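Local atomic coordinates of DynE7 (Micromonospora chersina, PDB entry 2XEM), a protein that probably acts as a hot-dog fold thioesterase in dynemicin biosynthesis, releasing a polyene product of the enediyne polyketide pathway from its thioester. Residues Ala31-Trp36 / Phe99-Val104; Gly38-His43 / Val81-Met86; Glu42-Asp47 / Ser143-Val148. One frame throughout, in Å; residues are numbered along the deposited sequence.

Contact 1 of 3, residues Ala31-Trp36 / Phe99-Val104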
# COMPACT_ATOMS: atom_id res chain seq x y z
N ALA D 31 5.04 -5.32 6.83
CA ALA D 31 5.56 -5.08 5.47
C ALA D 31 5.85 -3.59 5.17
O ALA D 31 6.67 -3.31 4.29
CB ALA D 31 4.59 -5.65 4.46
N HIS D 32 5.18 -2.65 5.87
CA HIS D 32 5.47 -1.21 5.75
C HIS D 32 6.90 -0.81 6.05
O HIS D 32 7.42 0.11 5.42
CB HIS D 32 4.44 -0.34 6.49
CG HIS D 32 3.04 -0.59 5.98
ND1 HIS D 32 2.70 -0.34 4.66
CD2 HIS D 32 1.97 -1.12 6.61
CE1 HIS D 32 1.43 -0.70 4.54
NE2 HIS D 32 0.96 -1.19 5.69
N TYR D 33 7.55 -1.51 6.99
CA TYR D 33 8.95 -1.27 7.33
C TYR D 33 9.87 -1.45 6.11
O TYR D 33 10.89 -0.76 6.00
CB TYR D 33 9.39 -2.19 8.48
CG TYR D 33 8.78 -1.84 9.82
CD1 TYR D 33 9.53 -1.18 10.79
CD2 TYR D 33 7.47 -2.21 10.14
CE1 TYR D 33 9.00 -0.93 12.05
CE2 TYR D 33 6.92 -1.94 11.39
CZ TYR D 33 7.70 -1.31 12.35
OH TYR D 33 7.17 -1.07 13.59
N LEU D 34 9.52 -2.37 5.22
CA LEU D 34 10.26 -2.58 3.96
C LEU D 34 10.02 -1.47 2.97
O LEU D 34 10.97 -1.07 2.34
CB LEU D 34 9.99 -3.98 3.34
CG LEU D 34 10.64 -5.18 4.07
CD1 LEU D 34 12.12 -4.94 4.38
CD2 LEU D 34 9.86 -5.56 5.35
N HIS D 35 8.76 -0.95 2.85
CA HIS D 35 8.49 0.24 2.04
C HIS D 35 9.37 1.39 2.47
O HIS D 35 9.89 2.09 1.62
CB HIS D 35 7.01 0.69 2.13
CG HIS D 35 6.07 -0.21 1.41
ND1 HIS D 35 5.60 0.12 0.18
CD2 HIS D 35 5.51 -1.36 1.82
CE1 HIS D 35 4.79 -0.87 -0.16
NE2 HIS D 35 4.72 -1.79 0.80
N TRP D 36 9.52 1.58 3.80
CA TRP D 36 10.28 2.68 4.38
C TRP D 36 11.76 2.66 4.00
O TRP D 36 12.37 3.73 3.93
CB TRP D 36 10.12 2.73 5.89
CG TRP D 36 8.72 2.92 6.39
CD1 TRP D 36 7.62 3.31 5.67
CD2 TRP D 36 8.27 2.72 7.73
NE1 TRP D 36 6.51 3.33 6.47
CE2 TRP D 36 6.88 2.98 7.74
CE3 TRP D 36 8.91 2.34 8.93
CZ2 TRP D 36 6.12 2.89 8.91
CZ3 TRP D 36 8.15 2.21 10.08
CH2 TRP D 36 6.77 2.49 10.07
N PHE D 99 19.68 -0.44 8.25
CA PHE D 99 18.66 0.50 8.72
C PHE D 99 18.36 0.24 10.18
O PHE D 99 18.20 -0.91 10.56
CB PHE D 99 17.35 0.40 7.91
CG PHE D 99 17.50 0.53 6.41
CD1 PHE D 99 17.33 1.76 5.78
CD2 PHE D 99 17.79 -0.58 5.62
CE1 PHE D 99 17.47 1.88 4.39
CE2 PHE D 99 17.94 -0.46 4.24
CZ PHE D 99 17.77 0.78 3.63
N ASP D 100 18.35 1.32 10.99
CA ASP D 100 17.74 1.33 12.30
C ASP D 100 16.44 2.10 12.18
O ASP D 100 16.41 3.15 11.53
CB ASP D 100 18.65 2.04 13.32
CG ASP D 100 19.82 1.23 13.87
OD1 ASP D 100 19.94 0.03 13.52
OD2 ASP D 100 20.58 1.78 14.68
N TYR D 101 15.35 1.59 12.79
CA TYR D 101 14.07 2.31 12.78
C TYR D 101 13.83 2.75 14.20
O TYR D 101 13.54 1.92 15.07
CB TYR D 101 12.91 1.42 12.34
CG TYR D 101 13.06 0.77 10.98
CD1 TYR D 101 12.32 1.21 9.90
CD2 TYR D 101 13.87 -0.37 10.82
CE1 TYR D 101 12.36 0.54 8.68
CE2 TYR D 101 13.94 -1.02 9.59
CZ TYR D 101 13.17 -0.58 8.53
OH TYR D 101 13.15 -1.28 7.36
N VAL D 102 13.98 4.05 14.45
CA VAL D 102 13.93 4.59 15.80
C VAL D 102 12.71 5.51 15.94
O VAL D 102 12.62 6.52 15.24
CB VAL D 102 15.26 5.30 16.18
CG1 VAL D 102 15.22 5.83 17.62
CG2 VAL D 102 16.46 4.35 15.99
N ARG D 103 11.77 5.14 16.84
CA ARG D 103 10.72 6.09 17.22
C ARG D 103 11.35 7.19 18.08
O ARG D 103 11.94 6.88 19.12
CB ARG D 103 9.54 5.41 17.97
CG ARG D 103 8.53 6.44 18.51
CD ARG D 103 7.30 5.85 19.14
NE ARG D 103 7.61 4.91 20.22
CZ ARG D 103 7.16 3.67 20.27
NH1 ARG D 103 6.36 3.20 19.31
NH2 ARG D 103 7.50 2.87 21.28
N VAL D 104 11.24 8.46 17.64
CA VAL D 104 11.76 9.62 18.36
C VAL D 104 10.66 10.44 19.03
O VAL D 104 10.94 11.30 19.84
CB VAL D 104 12.70 10.50 17.49
CG1 VAL D 104 13.95 9.72 17.11
CG2 VAL D 104 11.97 11.05 16.25

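Contact 2 of 3, residues Gly38-His43 / Val81-Met86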
# COMPACT_ATOMS: atom_id res chain seq x y z
N GLY D 38 12.78 1.71 1.00
CA GLY D 38 12.63 2.31 -0.32
C GLY D 38 12.53 3.82 -0.22
O GLY D 38 13.27 4.53 -0.90
N HIS D 39 11.62 4.33 0.62
CA HIS D 39 11.44 5.78 0.81
C HIS D 39 12.74 6.43 1.27
O HIS D 39 13.12 7.50 0.80
CB HIS D 39 10.37 6.07 1.88
CG HIS D 39 9.04 5.43 1.67
ND1 HIS D 39 8.65 4.89 0.46
CD2 HIS D 39 8.03 5.26 2.55
CE1 HIS D 39 7.42 4.46 0.63
NE2 HIS D 39 7.01 4.65 1.87
N CYS D 40 13.41 5.79 2.24
CA CYS D 40 14.69 6.24 2.75
C CYS D 40 15.77 6.32 1.64
O CYS D 40 16.40 7.36 1.50
CB CYS D 40 15.15 5.37 3.92
SG CYS D 40 16.73 5.89 4.63
N ARG D 41 15.95 5.25 0.85
CA ARG D 41 16.99 5.26 -0.19
C ARG D 41 16.71 6.27 -1.29
O ARG D 41 17.65 6.84 -1.83
CB ARG D 41 17.32 3.85 -0.76
CG ARG D 41 16.24 3.23 -1.64
CD ARG D 41 16.62 1.90 -2.28
NE ARG D 41 15.63 1.54 -3.30
CZ ARG D 41 15.18 0.32 -3.54
NH1 ARG D 41 15.65 -0.71 -2.86
NH2 ARG D 41 14.29 0.12 -4.50
N GLU D 42 15.42 6.51 -1.62
CA GLU D 42 15.03 7.54 -2.59
C GLU D 42 15.28 8.95 -2.06
O GLU D 42 15.76 9.78 -2.82
CB GLU D 42 13.57 7.39 -2.97
CG GLU D 42 13.25 6.19 -3.84
CD GLU D 42 11.76 5.95 -3.86
OE1 GLU D 42 11.37 4.77 -3.79
OE2 GLU D 42 10.98 6.93 -3.90
N HIS D 43 14.93 9.23 -0.79
CA HIS D 43 15.15 10.52 -0.12
C HIS D 43 16.68 10.78 -0.08
O HIS D 43 17.11 11.90 -0.36
CB HIS D 43 14.51 10.51 1.29
CG HIS D 43 14.39 11.83 2.01
ND1 HIS D 43 14.77 13.06 1.41
CD2 HIS D 43 13.98 12.08 3.28
CE1 HIS D 43 14.52 13.99 2.33
NE2 HIS D 43 14.05 13.46 3.47
N VAL D 81 9.06 8.31 13.20
CA VAL D 81 10.08 7.27 13.09
C VAL D 81 11.23 7.81 12.27
O VAL D 81 11.00 8.34 11.18
CB VAL D 81 9.53 5.94 12.50
CG1 VAL D 81 10.64 4.86 12.41
CG2 VAL D 81 8.33 5.42 13.29
N GLU D 82 12.45 7.71 12.81
CA GLU D 82 13.64 7.98 12.01
C GLU D 82 14.14 6.68 11.41
O GLU D 82 14.43 5.73 12.14
CB GLU D 82 14.72 8.61 12.86
CG GLU D 82 14.40 10.03 13.22
CD GLU D 82 15.54 10.72 13.94
OE1 GLU D 82 16.57 10.07 14.24
OE2 GLU D 82 15.38 11.92 14.23
N VAL D 83 14.15 6.62 10.08
CA VAL D 83 14.71 5.49 9.34
C VAL D 83 16.18 5.87 9.07
O VAL D 83 16.45 6.71 8.22
CB VAL D 83 13.91 5.16 8.05
CG1 VAL D 83 14.48 3.91 7.37
CG2 VAL D 83 12.42 4.96 8.38
N ARG D 84 17.09 5.32 9.88
CA ARG D 84 18.49 5.69 9.86
C ARG D 84 19.27 4.71 9.00
O ARG D 84 19.36 3.54 9.35
CB ARG D 84 19.04 5.75 11.29
CG ARG D 84 18.26 6.72 12.17
CD ARG D 84 18.81 6.66 13.56
NE ARG D 84 18.13 7.61 14.44
CZ ARG D 84 18.32 7.66 15.76
NH1 ARG D 84 19.17 6.82 16.35
NH2 ARG D 84 17.67 8.55 16.49
N MET D 85 19.81 5.19 7.89
CA MET D 85 20.49 4.35 6.91
C MET D 85 22.02 4.45 6.99
O MET D 85 22.58 5.54 7.11
CB MET D 85 20.02 4.70 5.50
CG MET D 85 20.47 3.71 4.44
SD MET D 85 19.81 4.14 2.82
CE MET D 85 20.82 5.66 2.48
N MET D 86 22.68 3.30 6.87
CA MET D 86 24.14 3.24 6.75
C MET D 86 24.57 2.35 5.61
O MET D 86 23.87 1.38 5.30
CB MET D 86 24.75 2.73 8.06
CG MET D 86 24.55 3.71 9.19
SD MET D 86 25.65 3.54 10.55
CE MET D 86 27.13 4.34 9.87

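Contact 3 of 3, residues Glu42-Asp47 / Ser143-Val148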
# COMPACT_ATOMS: atom_id res chain seq x y z
N GLU D 42 15.42 6.51 -1.62
CA GLU D 42 15.03 7.54 -2.59
C GLU D 42 15.28 8.95 -2.06
O GLU D 42 15.76 9.78 -2.82
CB GLU D 42 13.57 7.39 -2.97
CG GLU D 42 13.25 6.19 -3.84
CD GLU D 42 11.76 5.95 -3.86
OE1 GLU D 42 11.37 4.77 -3.79
OE2 GLU D 42 10.98 6.93 -3.90
N HIS D 43 14.93 9.23 -0.79
CA HIS D 43 15.15 10.52 -0.12
C HIS D 43 16.68 10.78 -0.08
O HIS D 43 17.11 11.90 -0.36
CB HIS D 43 14.51 10.51 1.29
CG HIS D 43 14.39 11.83 2.01
ND1 HIS D 43 14.77 13.06 1.41
CD2 HIS D 43 13.98 12.08 3.28
CE1 HIS D 43 14.52 13.99 2.33
NE2 HIS D 43 14.05 13.46 3.47
N PHE D 44 17.47 9.74 0.19
CA PHE D 44 18.93 9.79 0.17
C PHE D 44 19.47 10.28 -1.17
O PHE D 44 20.27 11.20 -1.20
CB PHE D 44 19.56 8.44 0.55
CG PHE D 44 21.07 8.49 0.54
CD1 PHE D 44 21.77 9.07 1.60
CD2 PHE D 44 21.80 8.02 -0.55
CE1 PHE D 44 23.16 9.16 1.57
CE2 PHE D 44 23.19 8.15 -0.59
CZ PHE D 44 23.86 8.71 0.47
N LEU D 45 19.02 9.66 -2.27
CA LEU D 45 19.33 10.10 -3.63
C LEU D 45 18.95 11.55 -3.89
O LEU D 45 19.76 12.27 -4.44
CB LEU D 45 18.65 9.18 -4.67
CG LEU D 45 19.03 7.70 -4.66
CD1 LEU D 45 18.17 6.93 -5.63
CD2 LEU D 45 20.48 7.47 -4.98
N ALA D 46 17.72 11.99 -3.49
CA ALA D 46 17.30 13.39 -3.70
C ALA D 46 18.20 14.39 -2.93
O ALA D 46 18.52 15.47 -3.44
CB ALA D 46 15.83 13.57 -3.33
N ASP D 47 18.64 14.00 -1.72
CA ASP D 47 19.48 14.85 -0.87
C ASP D 47 20.94 14.86 -1.28
O ASP D 47 21.58 15.90 -1.22
CB ASP D 47 19.38 14.40 0.60
CG ASP D 47 18.08 14.74 1.29
OD1 ASP D 47 17.36 15.64 0.80
OD2 ASP D 47 17.77 14.11 2.32
N SER D 143 29.55 6.59 0.81
CA SER D 143 30.78 6.42 1.58
C SER D 143 30.85 7.33 2.80
O SER D 143 31.55 7.01 3.75
CB SER D 143 32.01 6.54 0.69
OG SER D 143 31.96 5.49 -0.26
N ARG D 144 30.07 8.40 2.83
CA ARG D 144 29.99 9.30 4.00
C ARG D 144 29.26 8.65 5.18
O ARG D 144 29.38 9.13 6.31
CB ARG D 144 29.34 10.63 3.62
CG ARG D 144 30.14 11.39 2.55
CD ARG D 144 29.81 12.88 2.49
NE ARG D 144 28.40 13.14 2.18
CZ ARG D 144 27.91 13.32 0.95
NH1 ARG D 144 28.72 13.28 -0.10
NH2 ARG D 144 26.62 13.55 0.78
N TYR D 145 28.51 7.56 4.92
CA TYR D 145 27.73 6.84 5.94
C TYR D 145 28.19 5.39 6.09
O TYR D 145 27.37 4.52 6.44
CB TYR D 145 26.22 6.91 5.62
CG TYR D 145 25.73 8.34 5.46
CD1 TYR D 145 25.40 9.11 6.57
CD2 TYR D 145 25.68 8.94 4.22
CE1 TYR D 145 24.96 10.43 6.44
CE2 TYR D 145 25.26 10.26 4.07
CZ TYR D 145 24.88 10.99 5.17
OH TYR D 145 24.46 12.29 5.00
N ALA D 146 29.46 5.11 5.78
CA ALA D 146 30.03 3.76 5.90
C ALA D 146 30.08 3.24 7.34
O ALA D 146 30.55 3.93 8.26
CB ALA D 146 31.42 3.68 5.26
N VAL D 147 29.60 2.00 7.52
CA VAL D 147 29.75 1.23 8.75
C VAL D 147 31.26 0.98 8.93
O VAL D 147 31.92 0.68 7.95
CB VAL D 147 28.91 -0.08 8.68
CG1 VAL D 147 29.31 -1.11 9.75
CG2 VAL D 147 27.42 0.24 8.77
N VAL D 148 31.79 1.15 10.14
CA VAL D 148 33.22 0.93 10.43
C VAL D 148 33.48 -0.35 11.25
O VAL D 148 32.68 -0.69 12.14
CB VAL D 148 33.97 2.17 11.01
CG1 VAL D 148 33.82 3.38 10.10
CG2 VAL D 148 33.51 2.52 12.42

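Contact 1 of 3, residues Ala31-Trp36 / Phe99-Val104
Tyr101 reaches from the strand to the first turns of the helix, lays its ring against Tyr33 and Trp36 and sends its hydroxyl to the backbone of Tyr33. The tight part is a cluster of three aromatic rings. Tyr33 brings its edge to one face of Tyr101 in a T-shaped pair, centroids 5.3 Å apart and planes at 69°, with CD1 of Tyr33 3.8 Å from CD1 of Tyr101. The same Tyr101 CD1 lies 3.7 Å from Trp36 CE3, at the edge of the indole and near its plane. Tyr33 and Trp36 also pack on each other within the helix, CZ3 of Trp36 sitting over a face of the Tyr33 ring. With CG anti to its carbonyl carbon (chi1 -56°), Tyr101 carries its phenol to the helix backbone, where OH donates a 2.7 Å hydrogen bond to Tyr33 O from above the carbonyl plane. Gln37 NE2 bonds to the same hydroxyl, which therefore has partners on two successive turns. A phenylalanine here would probably keep much of the ring packing but leave the Tyr33 carbonyl and the Gln37 amide without this shared mate. The looser side of the helix carries the partly exposed His32 and His35, whose rings meet histidines of a second subunit. Across the cluster, helix 32-48 begins its run over the sheet of the hot-dog fold, while strand 94-105 lies between strands 80-91 and 110-124, the latter supplying Ala113, which touches both Tyr33 and Tyr101.

Contact 2 of 3, residues Gly38-His43 / Val81-Met86
Cys40 holds SG anti to its backbone N (chi1 -179°), which sets the thiol of the helix against the strand, 3.6 Å from Met85 CB and 3.7 Å from the backbone O of Val83, so the sulfur rests against both the strand backbone and a side chain. Met85 likewise has CG anti to its backbone N (chi1 -169°), and its chain runs on the helix side of the strand: SD lies 4.0 Å from Cys40 SG and 4.3 Å from Arg41 CA, and the bend at chi3 (71°) turns only the terminal methyl CE. Val83, two residues earlier on the same side of the strand, meets the cysteine nearer its backbone: its CG1 packs 3.8 Å from Cys40 CB. The small side chain of Cys40 is consistent with the close approach of the backbones, the CA atoms of Cys40 and Val83 being 6.6 Å apart. This is apolar packing between buried residues. Charge is kept to the margins. Arg41 sends its guanidinium away from the strand to Gln117 and Thr64, and on the other face of the strand Arg84 grips OE1 of Glu82 side-on, with NE and NH2 both 2.9 Å from that oxygen. The contact is the close seating of the central hot-dog helix on its sheet, near the centre of the chain. Strand 80-91 runs between strands 11-16 and 94-105; Tyr11 and His13 of the first pack on Cys40, and Met97 and Phe99 of the second touch Met85.

Contact 3 of 3, residues Glu42-Asp47 / Ser143-Val148
Phe44, on the helix, and Tyr145, just past the C-terminal helix 136-143, meet ring to ring, and this aromatic pair carries the contact. The ring centroids are 5.7 Å apart and the planes stand at 80°, an oblique encounter. Its nearest point is Phe44 CE1 against Tyr145 CE2 at 3.4 Å, with Tyr145 CD2 only slightly farther from the same Phe44 atom at 3.7 Å. Tyr145 CE2 sits beside the edge of the Phe44 ring, close to its plane. Phe44 has CG anti to the backbone N (chi1 180°), which swings the ring off the helix so that its far end reaches a loop whose nearest CA, that of Tyr145, is 10.9 Å from its own.

Mostly apolar neighbours pack on the phenylalanine. Leu138, Ala141 and Leu142 of helix 136-143 touch it, Met85 approaches from strand 80-91, and Tyr11 adds an edge-to-face ring.

Backbone bonding shapes the other partner. Ser143 to Ala146 form a type I beta turn, closed by a weak bond from Ala146 N to Ser143 O, and Tyr145 and Val147 bond through their backbones to Leu87 of strand 80-91. The turn presents the tyrosine ring to the helix, while several residues around it touch a crystal neighbour, which may influence how the tail lies.

The chemistry is nondirectional where the two segments meet: two aromatic rings, joined by van der Waals contact alone, tie the C-terminal tail to the central helix, while the tail's directional anchoring comes from its backbone bonds to the sheet.

How the contacts relate
All three contacts hold helix 32-48, and the partners change along its length. Contacts 1 and 2 bind it to neighbouring strands of one antiparallel sheet, 94-105 and 80-91, which are themselves joined by backbone bonding, and where Phe99 packs on Met85; both reach the second subunit. Contact 2 lies nearest the chain centre and is aliphatic and sulfur-rich; contact 1 is aromatic and adds a buried hydrogen bond. Contact 3 lies on the opposite side of the centre from contact 1, its touching rings buried while the tail around Tyr145 is partly or fully exposed. Met85 bridges contacts 2 and 3, its CE packing on the Phe44 ring.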